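Local coordinates for protein peptide chain release factor subunit 1 (Aeropyrum pernix, PDB 3AGK) that probably directs release of the nascent peptide when a ribosome reaches a UAA, UAG or UGA stop codon, as a class 1 release factor of archaea, at residues Q232-E236 against G237-D241; V274-Q277 against M278-A282; L328-W331 against V332-K336. All blocks are in the same frame, centred on the assembly; numbering follows the deposited sequence.

Interaction 1 (Q232-E236 against G237-D241); sequences QEFVE and GNYLD
Within the sequence range of eRF1 domain 2, the C-terminal end of helix 230-236 meets the loop that leads into helix 242-245, with Phe234 on the helix touching Tyr239 and Leu240 on the loop. The last helical bond runs from Gly237 N to Glu233 O, at 3.1 Å, and Gly237 then leaves helical geometry. CE1 of Phe234 comes within 3.5 Å of Tyr239 CB. The two rings are nearly parallel, 11° apart, but slid so far, with centroids 5.9 Å apart, that they barely overlap. Phe234 CG stands anti to the backbone N (chi1 179°), which swings the ring toward Tyr239 and Leu240, and CZ reaches Leu240 CD1 at 4.0 Å. Both aromatic residues and Leu240 also lean on helix 188-215, where Tyr239 OH hydrogen-bonds Asp196 and its ring meets Phe199 edge-to-face. The Tyr239 ring in turn presents its edge to the helix end, CD1 lying 3.3 Å from Phe234 O in the plane of the ring. One water bridges helix and loop: it donates to Phe234 O at 3.0 Å and to Gly237 O, and accepts from Leu240 N at 2.8 Å.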
# COMPACT_ATOMS: atom_id res chain seq x y z
N GLN A 232 4.53 25.42 -11.70
CA GLN A 232 5.16 26.52 -10.97
C GLN A 232 4.09 27.43 -10.36
O GLN A 232 4.16 27.81 -9.19
CB GLN A 232 6.08 27.34 -11.89
CG GLN A 232 7.28 26.57 -12.47
CD GLN A 232 8.40 27.48 -12.95
OE1 GLN A 232 8.39 28.68 -12.68
NE2 GLN A 232 9.38 26.91 -13.67
N GLU A 233 3.08 27.77 -11.17
CA GLU A 233 1.97 28.58 -10.69
C GLU A 233 1.26 27.86 -9.55
O GLU A 233 0.97 28.44 -8.51
CB GLU A 233 1.00 28.92 -11.85
CG GLU A 233 1.67 29.75 -12.97
CD GLU A 233 0.76 30.07 -14.17
OE1 GLU A 233 -0.24 29.36 -14.42
OE2 GLU A 233 1.07 31.04 -14.90
N PHE A 234 1.01 26.57 -9.74
CA PHE A 234 0.29 25.79 -8.74
C PHE A 234 1.01 25.79 -7.40
O PHE A 234 0.39 25.91 -6.34
CB PHE A 234 0.14 24.34 -9.22
CG PHE A 234 -0.56 23.45 -8.24
CD1 PHE A 234 -1.95 23.53 -8.07
CD2 PHE A 234 0.16 22.53 -7.49
CE1 PHE A 234 -2.61 22.71 -7.17
CE2 PHE A 234 -0.48 21.71 -6.59
CZ PHE A 234 -1.88 21.79 -6.42
N VAL A 235 2.33 25.65 -7.45
CA VAL A 235 3.12 25.59 -6.23
C VAL A 235 3.27 26.95 -5.55
O VAL A 235 3.26 27.06 -4.33
CB VAL A 235 4.51 24.94 -6.50
CG1 VAL A 235 5.47 25.33 -5.43
CG2 VAL A 235 4.36 23.44 -6.54
N GLU A 236 3.37 28.00 -6.34
CA GLU A 236 3.53 29.33 -5.75
C GLU A 236 2.26 29.88 -5.09
O GLU A 236 2.33 30.73 -4.21
CB GLU A 236 4.05 30.30 -6.80
CG GLU A 236 5.44 29.95 -7.29
CD GLU A 236 5.92 30.90 -8.37
OE1 GLU A 236 5.06 31.55 -9.02
OE2 GLU A 236 7.15 30.99 -8.57
N GLY A 237 1.09 29.40 -5.52
CA GLY A 237 -0.17 29.84 -4.96
C GLY A 237 -0.51 29.13 -3.66
O GLY A 237 0.34 28.43 -3.11
N ASN A 238 -1.74 29.31 -3.19
CA ASN A 238 -2.18 28.77 -1.90
C ASN A 238 -2.85 27.41 -2.00
O ASN A 238 -3.36 26.87 -1.01
CB ASN A 238 -3.14 29.75 -1.22
CG ASN A 238 -2.41 30.80 -0.43
OD1 ASN A 238 -1.19 30.70 -0.24
ND2 ASN A 238 -3.14 31.82 0.05
N TYR A 239 -2.86 26.87 -3.21
CA TYR A 239 -3.65 25.67 -3.50
C TYR A 239 -3.32 24.48 -2.62
O TYR A 239 -4.22 23.81 -2.10
CB TYR A 239 -3.51 25.33 -4.98
CG TYR A 239 -3.74 26.58 -5.82
CD1 TYR A 239 -2.70 27.17 -6.52
CD2 TYR A 239 -4.99 27.20 -5.85
CE1 TYR A 239 -2.91 28.34 -7.26
CE2 TYR A 239 -5.21 28.35 -6.60
CZ TYR A 239 -4.17 28.92 -7.30
OH TYR A 239 -4.37 30.06 -8.03
N LEU A 240 -2.03 24.23 -2.44
CA LEU A 240 -1.58 23.05 -1.73
C LEU A 240 -1.52 23.32 -0.23
O LEU A 240 -0.88 24.28 0.20
CB LEU A 240 -0.22 22.65 -2.26
CG LEU A 240 0.18 21.18 -2.18
CD1 LEU A 240 -0.86 20.31 -2.85
CD2 LEU A 240 1.57 20.97 -2.80
N ASP A 241 -2.18 22.48 0.56
CA ASP A 241 -2.08 22.55 2.02
C ASP A 241 -0.62 22.69 2.47
O ASP A 241 0.26 22.01 1.95
CB ASP A 241 -2.72 21.32 2.68
CG ASP A 241 -2.72 21.40 4.21
OD1 ASP A 241 -3.81 21.49 4.81
OD2 ASP A 241 -1.63 21.37 4.83
O HOH W 1 0.25 25.56 -3.36

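Interaction 2 (V274-Q277 against M278-A282); sequences VEAQ and MYRDA
Gln277 and Asp281, one helical turn apart, are joined by a side-chain hydrogen bond from Gln277 NE2 to Asp281 OD1, 2.9 Å long and nearly straight at 167°. The carboxylate oxygen lies in the plane of the Gln277 amide, whereas the amide nitrogen meets the carboxylate from above its plane. Gln277 reaches this position by a bend at chi2 (56°) that turns the amide toward Asp281. The same pair is tied through the backbone, where Asp281 N donates to Gln277 O at 2.7 Å.

Backbone bonding starts one residue earlier, with Arg280 N donating to Ala276 O at 3.1 Å. These are the opening bonds of helix 277-294, entered from a short 3-10 segment at 274-276 whose own bond, Gln277 N to Val274 O, leads straight into the first turn. The sequence families of eRF1 domains 2 and 3 meet at about this point. Two waters extend the pattern: one donates to Val274 O and accepts from Met278 N, the other donates to Glu275 O and accepts from Tyr279 N at 2.8 Å.

Arg280 combines packing with hydrogen bonds to residues before the helix. Its chain turns at chi3 (-123°) and brings the guanidinium back beside the helix start, one face over Ala276 CB, which lies 3.8 Å from NH2. Gln277 CB sits at the edge of the group, in its plane. NH2 donates to the carbonyl oxygens of Ala270 and Val273, in the loop that follows helix 259-269. Ala276 and Tyr279 both rest on Val267 of helix 259-269 and on Leu158 of strand 152-159.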
# COMPACT_ATOMS: atom_id res chain seq x y z
N VAL A 274 14.79 10.02 -2.78
CA VAL A 274 15.40 8.74 -2.41
C VAL A 274 14.37 7.62 -2.32
O VAL A 274 14.65 6.48 -2.69
CB VAL A 274 16.07 8.85 -1.03
CG1 VAL A 274 16.47 7.48 -0.54
CG2 VAL A 274 17.28 9.76 -1.10
N GLU A 275 13.19 7.96 -1.80
CA GLU A 275 12.10 7.01 -1.63
C GLU A 275 11.60 6.47 -2.97
O GLU A 275 10.79 5.56 -3.02
CB GLU A 275 10.95 7.66 -0.85
CG GLU A 275 11.25 8.03 0.60
CD GLU A 275 12.04 9.33 0.73
OE1 GLU A 275 12.34 9.97 -0.30
OE2 GLU A 275 12.36 9.71 1.88
N ALA A 276 12.09 7.06 -4.06
CA ALA A 276 11.69 6.62 -5.39
C ALA A 276 12.70 5.66 -6.04
O ALA A 276 12.49 5.21 -7.16
CB ALA A 276 11.47 7.83 -6.28
N GLN A 277 13.80 5.35 -5.36
CA GLN A 277 14.85 4.52 -5.97
C GLN A 277 14.40 3.07 -6.20
O GLN A 277 14.74 2.45 -7.22
CB GLN A 277 16.15 4.56 -5.14
CG GLN A 277 17.36 4.06 -5.92
CD GLN A 277 17.56 4.84 -7.22
OE1 GLN A 277 17.59 6.07 -7.22
NE2 GLN A 277 17.65 4.11 -8.32
N MET A 278 13.64 2.54 -5.26
CA MET A 278 13.20 1.17 -5.39
C MET A 278 12.36 0.98 -6.66
O MET A 278 12.50 -0.03 -7.36
CB MET A 278 12.44 0.75 -4.15
CG MET A 278 12.07 -0.71 -4.13
SD MET A 278 11.33 -1.19 -2.55
CE MET A 278 10.25 -2.50 -3.10
N TYR A 279 11.51 1.96 -6.96
CA TYR A 279 10.69 1.94 -8.16
C TYR A 279 11.54 2.12 -9.42
O TYR A 279 11.37 1.39 -10.40
CB TYR A 279 9.60 3.04 -8.09
CG TYR A 279 8.68 3.03 -9.29
CD1 TYR A 279 8.96 3.79 -10.40
CD2 TYR A 279 7.58 2.19 -9.33
CE1 TYR A 279 8.15 3.77 -11.51
CE2 TYR A 279 6.76 2.15 -10.44
CZ TYR A 279 7.05 2.94 -11.54
OH TYR A 279 6.25 2.91 -12.66
N ARG A 280 12.45 3.09 -9.40
CA ARG A 280 13.35 3.27 -10.53
C ARG A 280 14.17 1.98 -10.78
O ARG A 280 14.41 1.59 -11.92
CB ARG A 280 14.29 4.45 -10.32
CG ARG A 280 13.69 5.85 -10.55
CD ARG A 280 14.82 6.88 -10.72
NE ARG A 280 14.74 7.97 -9.76
CZ ARG A 280 14.98 7.85 -8.46
NH1 ARG A 280 15.31 6.67 -7.97
NH2 ARG A 280 14.89 8.89 -7.65
N ASP A 281 14.59 1.32 -9.71
CA ASP A 281 15.36 0.08 -9.86
C ASP A 281 14.55 -0.98 -10.60
O ASP A 281 15.06 -1.63 -11.52
CB ASP A 281 15.82 -0.45 -8.51
CG ASP A 281 16.91 0.40 -7.89
OD1 ASP A 281 17.55 1.21 -8.62
OD2 ASP A 281 17.13 0.27 -6.67
N ALA A 282 13.28 -1.13 -10.22
CA ALA A 282 12.43 -2.12 -10.85
C ALA A 282 12.23 -1.79 -12.33
O ALA A 282 12.36 -2.65 -13.19
CB ALA A 282 11.08 -2.22 -10.13
O HOH W 2 13.33 3.62 -2.51
O HOH W 3 10.54 3.56 -4.82

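Interaction 3 (L328-W331 against V332-K336); sequences LEEW and VEKAK
Lys334 holds its ammonium group over the face of the Trp331 indole: NZ lies 4.0 Å from the centroid of the six-membered ring and 10° off the ring normal, a cation-pi contact. The lysine chain is extended beyond CG, with chi2 at 176°, and its CD passes above the same face, 4.0 Å from Trp331 CE3. Glu330 runs alongside, pointing the same way. Its OE2 stops 4.0 Å from Lys334 NZ, too far for a salt bridge but near enough that the charges probably attract. With an alanine here in place of Lys334, the indole face is likely to lose its cation and Glu330 its nearby positive charge. On another side of the helix Leu328 CD2 packs on Val332 CG2 at 3.6 Å, and the carboxylate of Glu329 folds back toward Val332 CG1.

Helical bonds from the N of one residue to the O four residues earlier hold these residues in place, among them Lys334 N to Glu330 O at 2.9 Å and Ala335 N to Trp331 O at 2.8 Å. Further out, Trp331 NE1 donates to Asp327, which probably limits rotation of the indole, while Val307 and Glu308 of helix 304-312 border it; Lys334 also touches Glu308. Trp331, Leu328 and Ala335 press on strand 316-322, and the latter two on strand 341-345, as befits the helix of a beta-alpha-beta unit.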
# COMPACT_ATOMS: atom_id res chain seq x y z
N LEU A 328 7.78 -17.56 -5.28
CA LEU A 328 8.56 -16.32 -5.18
C LEU A 328 9.72 -16.39 -4.18
O LEU A 328 10.88 -16.09 -4.52
CB LEU A 328 7.65 -15.13 -4.86
CG LEU A 328 8.17 -13.71 -5.12
CD1 LEU A 328 7.03 -12.72 -5.02
CD2 LEU A 328 9.27 -13.32 -4.14
N GLU A 329 9.43 -16.77 -2.95
CA GLU A 329 10.43 -16.68 -1.90
C GLU A 329 11.55 -17.69 -2.11
O GLU A 329 12.70 -17.44 -1.75
CB GLU A 329 9.81 -16.84 -0.52
CG GLU A 329 10.65 -16.23 0.60
CD GLU A 329 10.83 -14.72 0.44
OE1 GLU A 329 9.99 -14.08 -0.23
OE2 GLU A 329 11.82 -14.19 0.99
N GLU A 330 11.21 -18.82 -2.71
CA GLU A 330 12.21 -19.84 -3.01
C GLU A 330 13.28 -19.26 -3.90
O GLU A 330 14.47 -19.38 -3.61
CB GLU A 330 11.56 -21.06 -3.66
CG GLU A 330 10.74 -21.87 -2.69
CD GLU A 330 10.11 -23.07 -3.34
OE1 GLU A 330 9.03 -23.51 -2.87
OE2 GLU A 330 10.68 -23.58 -4.33
N TRP A 331 12.87 -18.63 -4.99
CA TRP A 331 13.82 -17.94 -5.86
C TRP A 331 14.60 -16.83 -5.15
O TRP A 331 15.76 -16.58 -5.47
CB TRP A 331 13.12 -17.41 -7.11
CG TRP A 331 12.63 -18.52 -7.96
CD1 TRP A 331 11.36 -18.98 -8.06
CD2 TRP A 331 13.43 -19.34 -8.82
NE1 TRP A 331 11.30 -20.04 -8.94
CE2 TRP A 331 12.56 -20.27 -9.42
CE3 TRP A 331 14.79 -19.37 -9.14
CZ2 TRP A 331 13.01 -21.23 -10.33
CZ3 TRP A 331 15.24 -20.31 -10.04
CH2 TRP A 331 14.35 -21.23 -10.63
N VAL A 332 13.97 -16.19 -4.17
CA VAL A 332 14.66 -15.18 -3.36
C VAL A 332 15.81 -15.81 -2.57
O VAL A 332 16.94 -15.32 -2.59
CB VAL A 332 13.71 -14.46 -2.41
CG1 VAL A 332 14.49 -13.65 -1.39
CG2 VAL A 332 12.76 -13.55 -3.18
N GLU A 333 15.51 -16.89 -1.86
CA GLU A 333 16.53 -17.61 -1.13
C GLU A 333 17.65 -18.00 -2.08
O GLU A 333 18.82 -17.69 -1.83
CB GLU A 333 15.93 -18.86 -0.47
CG GLU A 333 16.95 -19.83 0.13
CD GLU A 333 17.55 -19.33 1.45
OE1 GLU A 333 17.26 -18.18 1.84
OE2 GLU A 333 18.30 -20.10 2.08
N LYS A 334 17.29 -18.66 -3.17
CA LYS A 334 18.27 -19.09 -4.16
C LYS A 334 19.11 -17.92 -4.66
O LYS A 334 20.29 -18.08 -4.96
CB LYS A 334 17.56 -19.81 -5.33
CG LYS A 334 16.63 -20.95 -4.88
CD LYS A 334 15.87 -21.60 -6.04
CE LYS A 334 14.71 -22.49 -5.56
NZ LYS A 334 13.86 -22.97 -6.69
N ALA A 335 18.51 -16.73 -4.74
CA ALA A 335 19.23 -15.53 -5.18
C ALA A 335 20.10 -14.91 -4.08
O ALA A 335 21.13 -14.30 -4.37
CB ALA A 335 18.26 -14.50 -5.74
N LYS A 336 19.67 -15.06 -2.83
CA LYS A 336 20.55 -14.85 -1.68
C LYS A 336 21.53 -15.99 -1.78
O LYS A 336 21.12 -17.14 -1.89
CB LYS A 336 19.78 -14.95 -0.37
CG LYS A 336 19.36 -13.62 0.24
CD LYS A 336 18.34 -12.89 -0.62
CE LYS A 336 17.84 -11.64 0.07
NZ LYS A 336 16.89 -10.88 -0.80

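How the interactions relate
The three contacts follow one another along the chain without touching. Interaction 1 lies in the range of eRF1 domain 2 and interaction 3 in that of domain 3, on opposite sides of the chain's centre, with centres about 46 Å apart. Interaction 2 comes between them in sequence, where the two ranges adjoin; its centre is about 26 Å from that of interaction 1 and about 21 Å from that of interaction 3. The nearest atoms of interactions 2 and 3 are about 11 Å apart. One contact closes a helix, the next opens one, and the third runs along a short helix against a sheet.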